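Long-range contacts in trichothecene 3-O-acetyltransferase (Gibberella zeae, PDB 2RKV), which probably transfers an acetyl group from acetyl-CoA to the 3-hydroxyl of trichothecene mycotoxins such as T-2 toxin and deoxynivalenol: residues A[86-90]-A[113-117]; A[274-278]-A[319-323]. All blocks are in the same frame, centred on the assembly; numbering follows the deposited sequence.

The two contacts lie in different halves of this BAHD-type acyltransferase, their centres 40 Å apart and their nearest atoms about 21 Å apart, and they share no helix, strand or sheet. Interaction 1 comes first along the chain and joins edge strand 83-88 of the five-stranded sheet to the short helix 113-116. Interaction 2 follows and pairs the end of helix 261-277 with helix 319-324, which directly follows edge strand 310-318 of the seven-stranded sheet. Helix 261-277 starts at T261 in the coenzyme A pocket, and strand 310-318 starts with Q310, N311 and M312 of the toxin pocket; interaction 2 joins their far ends, with the R277 side chain about 13 Å from the bound toxin.

Interaction 1 (A[86-90]-A[113-117]); sequences VKDLR and ENIIA
K87 NZ donates to the backbone O of I115, 2.8 Å away, in the carbonyl plane and on a lone pair, with a C=O...N angle of 118°. The bond is described for one of two modelled lysine conformers, so it may not be permanent. In this conformer the chain bends at chi2 (-143°) and runs up to the carbonyl with its last carbons alongside, CE lying 3.3 Å from I115 O. Beside this bond, L89 supplies the apolar part of the contact. Its CD1 meets two branch methyls, CG2 of I115 and CG2 of I116, each at 3.8 Å. I115 has CG2 anti to the backbone N (CG1 at chi1 -58°), which turns that methyl to the strand while CG1 and CD1 lead off. The I116 side chain also rests on I149 and S24 of the neighbouring strands, and its carbonyl O accepts from N142 ND2 and T151 OG1. Further along the segment, D88 OD1 accepts from R90 N (3.1 Å) in an Asx turn, and R90 also clasps the carboxylate side-on. Together these contacts join edge strand 83-88 to a one-turn helix lying over a mixed sheet, within the N-terminal family region of this BAHD acyltransferase.

Interaction 2 (A[274-278]-A[319-323]); sequences SRVRL and IGEIA
S274 meets I319, I322 and A323 where the end of helix 261-277 packs against helix 319-324, two helices of the BAHD fold separated in sequence by the antiparallel strands 286-294 and 310-318. The tight part centres on the serine. The backbones come close, which the small size of S274 and A323 probably helps: the CA atoms of S274 and I319 are 5.0 Å apart, those of R275 and A323 4.8 Å. The branch methyl CG2 of I319, anti to its own backbone N (CG1 at chi1 -66°), presses on the carbonyl O of S274 at 3.2 Å, while CD1 reaches round to the hydroxyl. I322 brings its own CG2 to within 3.6 Å of S274 OG. The hydroxyl is thus walled by methyl groups, and its polar need is met within its own helix, by W270 O. Beyond the serine, I319 and L278 lie alongside each other, pointing opposite ways, with CD2 of L278 3.7 Å from CG2 of I319. The other leucine methyl, CD1, touches the CB of A323, which also packs on R275 N and so belongs to the tight side. R277 turns its guanidinium away from this interface to D433, S374 and S410.

The looser side is limited to the guanidinium end of R275, whose NE is salt-bridged to D440, and the carbonyl O of A323. Here the two helices are linked through a water lying at the guanidinium edge, in its plane: the water accepts from R275 NH2 at 2.8 Å and donates to A323 O at 2.7 Å.

Interaction 1 (A[86-90]-A[113-117])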
loop_
_atom_site.group_PDB
_atom_site.type_symbol
_atom_site.label_atom_id
_atom_site.label_comp_id
_atom_site.label_asym_id
_atom_site.label_seq_id
_atom_site.Cartn_x
_atom_site.Cartn_y
_atom_site.Cartn_z
ATOM N N VAL A 86 -17.927 -13.448 7.258
ATOM C CA VAL A 86 -18.794 -12.559 8.016
ATOM C C VAL A 86 -18.536 -12.815 9.496
ATOM O O VAL A 86 -18.606 -13.966 9.949
ATOM C CB VAL A 86 -20.287 -12.775 7.662
ATOM C CG1 VAL A 86 -21.182 -11.815 8.450
ATOM C CG2 VAL A 86 -20.506 -12.612 6.148
ATOM N N LYS A 87 -18.193 -11.748 10.216
ATOM C CA LYS A 87 -17.895 -11.797 11.644
ATOM C C LYS A 87 -18.811 -10.850 12.410
ATOM O O LYS A 87 -18.833 -9.650 12.124
ATOM C CB LYS A 87 -16.456 -11.350 11.888
ATOM C CG LYS A 87 -15.462 -12.439 12.213
ATOM C CD LYS A 87 -14.496 -11.884 13.238
ATOM C CE LYS A 87 -13.193 -12.643 13.303
ATOM N NZ LYS A 87 -12.374 -12.034 14.370
ATOM N N ASP A 88 -19.551 -11.378 13.386
ATOM C CA ASP A 88 -20.410 -10.533 14.220
ATOM C C ASP A 88 -19.716 -10.164 15.529
ATOM O O ASP A 88 -19.610 -10.994 16.438
ATOM C CB ASP A 88 -21.767 -11.202 14.507
ATOM C CG ASP A 88 -22.688 -10.320 15.358
ATOM O OD1 ASP A 88 -22.394 -9.104 15.530
ATOM O OD2 ASP A 88 -23.723 -10.833 15.840
ATOM N N LEU A 89 -19.283 -8.908 15.627
ATOM C CA LEU A 89 -18.509 -8.430 16.780
ATOM C C LEU A 89 -19.311 -7.491 17.675
ATOM O O LEU A 89 -18.755 -6.867 18.578
ATOM C CB LEU A 89 -17.222 -7.729 16.312
ATOM C CG LEU A 89 -16.288 -8.518 15.392
ATOM C CD1 LEU A 89 -15.202 -7.599 14.795
ATOM C CD2 LEU A 89 -15.680 -9.696 16.104
ATOM N N ARG A 90 -20.619 -7.398 17.428
ATOM C CA ARG A 90 -21.483 -6.472 18.170
ATOM C C ARG A 90 -21.451 -6.704 19.676
ATOM O O ARG A 90 -21.557 -5.748 20.455
ATOM C CB ARG A 90 -22.929 -6.537 17.677
ATOM C CG ARG A 90 -23.142 -5.936 16.290
ATOM C CD ARG A 90 -24.545 -6.191 15.791
ATOM N NE ARG A 90 -24.754 -7.613 15.531
ATOM C CZ ARG A 90 -25.926 -8.165 15.238
ATOM N NH1 ARG A 90 -27.020 -7.417 15.167
ATOM N NH2 ARG A 90 -25.994 -9.471 15.023
ATOM N N GLU A 113 -5.752 -6.562 12.630
ATOM C CA GLU A 113 -5.874 -7.492 11.495
ATOM C C GLU A 113 -6.334 -8.878 11.951
ATOM O O GLU A 113 -6.969 -9.595 11.194
ATOM C CB GLU A 113 -4.568 -7.627 10.708
ATOM C CG GLU A 113 -3.424 -8.260 11.511
ATOM C CD GLU A 113 -2.249 -8.696 10.662
ATOM O OE1 GLU A 113 -2.312 -8.569 9.411
ATOM O OE2 GLU A 113 -1.243 -9.169 11.249
ATOM N N ASN A 114 -6.003 -9.251 13.185
ATOM C CA ASN A 114 -6.390 -10.568 13.691
ATOM C C ASN A 114 -7.890 -10.683 13.953
ATOM O O ASN A 114 -8.444 -11.790 13.954
ATOM C CB ASN A 114 -5.567 -10.914 14.936
ATOM C CG ASN A 114 -4.076 -10.926 14.654
ATOM O OD1 ASN A 114 -3.307 -10.214 15.302
ATOM N ND2 ASN A 114 -3.664 -11.705 13.667
ATOM N N ILE A 115 -8.544 -9.533 14.128
ATOM C CA ILE A 115 -9.962 -9.465 14.461
ATOM C C ILE A 115 -10.812 -9.091 13.237
ATOM O O ILE A 115 -11.891 -9.665 13.032
ATOM C CB ILE A 115 -10.200 -8.466 15.620
ATOM C CG1 ILE A 115 -9.390 -8.896 16.853
ATOM C CG2 ILE A 115 -11.698 -8.338 15.963
ATOM C CD1 ILE A 115 -9.433 -7.893 17.990
ATOM N N ILE A 116 -10.336 -8.140 12.429
ATOM C CA ILE A 116 -11.172 -7.590 11.350
ATOM C C ILE A 116 -10.705 -7.887 9.904
ATOM O O ILE A 116 -11.381 -7.493 8.948
ATOM C CB ILE A 116 -11.490 -6.063 11.568
ATOM C CG1 ILE A 116 -10.216 -5.221 11.750
ATOM C CG2 ILE A 116 -12.401 -5.868 12.801
ATOM C CD1 ILE A 116 -9.313 -5.132 10.541
ATOM N N ALA A 117 -9.590 -8.601 9.758
ATOM C CA ALA A 117 -9.090 -9.018 8.438
ATOM C C ALA A 117 -9.195 -10.538 8.252
ATOM O O ALA A 117 -9.071 -11.287 9.226
ATOM C CB ALA A 117 -7.649 -8.550 8.228
#

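Interaction 2 (A[274-278]-A[319-323])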
loop_
_atom_site.group_PDB
_atom_site.type_symbol
_atom_site.label_atom_id
_atom_site.label_comp_id
_atom_site.label_asym_id
_atom_site.label_seq_id
_atom_site.Cartn_x
_atom_site.Cartn_y
_atom_site.Cartn_z
ATOM N N SER A 274 14.508 12.119 10.667
ATOM C CA SER A 274 15.953 12.332 10.703
ATOM C C SER A 274 16.330 13.185 11.906
ATOM O O SER A 274 17.275 12.854 12.624
ATOM C CB SER A 274 16.460 12.937 9.393
ATOM O OG SER A 274 16.228 12.039 8.316
ATOM N N ARG A 275 15.564 14.250 12.137
ATOM C CA ARG A 275 15.751 15.119 13.305
ATOM C C ARG A 275 15.728 14.339 14.630
ATOM O O ARG A 275 16.668 14.447 15.418
ATOM C CB ARG A 275 14.712 16.244 13.324
ATOM C CG ARG A 275 14.806 17.168 14.550
ATOM C CD ARG A 275 13.898 18.396 14.427
ATOM N NE ARG A 275 12.476 18.042 14.392
ATOM C CZ ARG A 275 11.733 18.005 13.285
ATOM N NH1 ARG A 275 10.448 17.664 13.358
ATOM N NH2 ARG A 275 12.269 18.297 12.103
ATOM N N VAL A 276 14.673 13.555 14.878
ATOM C CA VAL A 276 14.605 12.805 16.148
ATOM C C VAL A 276 15.692 11.730 16.241
ATOM O O VAL A 276 16.177 11.426 17.335
ATOM C CB VAL A 276 13.197 12.213 16.473
ATOM C CG1 VAL A 276 12.124 13.302 16.437
ATOM C CG2 VAL A 276 12.854 11.071 15.537
ATOM N N ARG A 277 16.082 11.175 15.095
ATOM C CA ARG A 277 17.118 10.148 15.059
ATOM C C ARG A 277 18.502 10.691 15.436
ATOM O O ARG A 277 19.364 9.927 15.864
ATOM C CB ARG A 277 17.143 9.430 13.708
ATOM C CG ARG A 277 16.000 8.428 13.589
ATOM C CD ARG A 277 15.755 7.944 12.179
ATOM N NE ARG A 277 14.753 6.877 12.203
ATOM C CZ ARG A 277 14.272 6.255 11.132
ATOM N NH1 ARG A 277 14.673 6.593 9.909
ATOM N NH2 ARG A 277 13.374 5.291 11.294
ATOM N N LEU A 278 18.694 12.001 15.277
ATOM C CA LEU A 278 19.930 12.667 15.702
ATOM C C LEU A 278 20.201 12.471 17.189
ATOM O O LEU A 278 21.350 12.572 17.636
ATOM C CB LEU A 278 19.873 14.164 15.396
ATOM C CG LEU A 278 20.104 14.600 13.950
ATOM C CD1 LEU A 278 19.692 16.055 13.789
ATOM C CD2 LEU A 278 21.560 14.391 13.528
ATOM N N ILE A 319 21.536 11.770 7.714
ATOM C CA ILE A 319 20.593 12.198 8.745
ATOM C C ILE A 319 20.698 13.703 9.043
ATOM O O ILE A 319 19.696 14.403 9.076
ATOM C CB ILE A 319 20.780 11.329 10.016
ATOM C CG1 ILE A 319 20.380 9.877 9.702
ATOM C CG2 ILE A 319 20.019 11.895 11.206
ATOM C CD1 ILE A 319 18.879 9.640 9.631
ATOM N N GLY A 320 21.920 14.196 9.234
ATOM C CA GLY A 320 22.129 15.619 9.523
ATOM C C GLY A 320 21.714 16.543 8.393
ATOM O O GLY A 320 21.078 17.577 8.635
ATOM N N GLU A 321 22.070 16.180 7.159
ATOM C CA GLU A 321 21.739 17.013 5.997
ATOM C C GLU A 321 20.222 17.093 5.816
ATOM O O GLU A 321 19.674 18.172 5.611
ATOM C CB GLU A 321 22.398 16.479 4.727
ATOM C CG GLU A 321 22.298 17.428 3.535
ATOM N N ILE A 322 19.554 15.948 5.910
ATOM C CA ILE A 322 18.094 15.916 5.765
ATOM C C ILE A 322 17.389 16.706 6.868
ATOM O O ILE A 322 16.462 17.461 6.596
ATOM C CB ILE A 322 17.552 14.460 5.656
ATOM C CG1 ILE A 322 18.095 13.783 4.399
ATOM C CG2 ILE A 322 16.013 14.429 5.677
ATOM C CD1 ILE A 322 17.702 14.470 3.078
ATOM N N ALA A 323 17.851 16.551 8.109
ATOM C CA ALA A 323 17.267 17.255 9.246
ATOM C C ALA A 323 17.424 18.774 9.100
ATOM O O ALA A 323 16.503 19.541 9.395
ATOM C CB ALA A 323 17.920 16.779 10.548
HETATM O O HOH W 1 14.677 19.621 11.371
#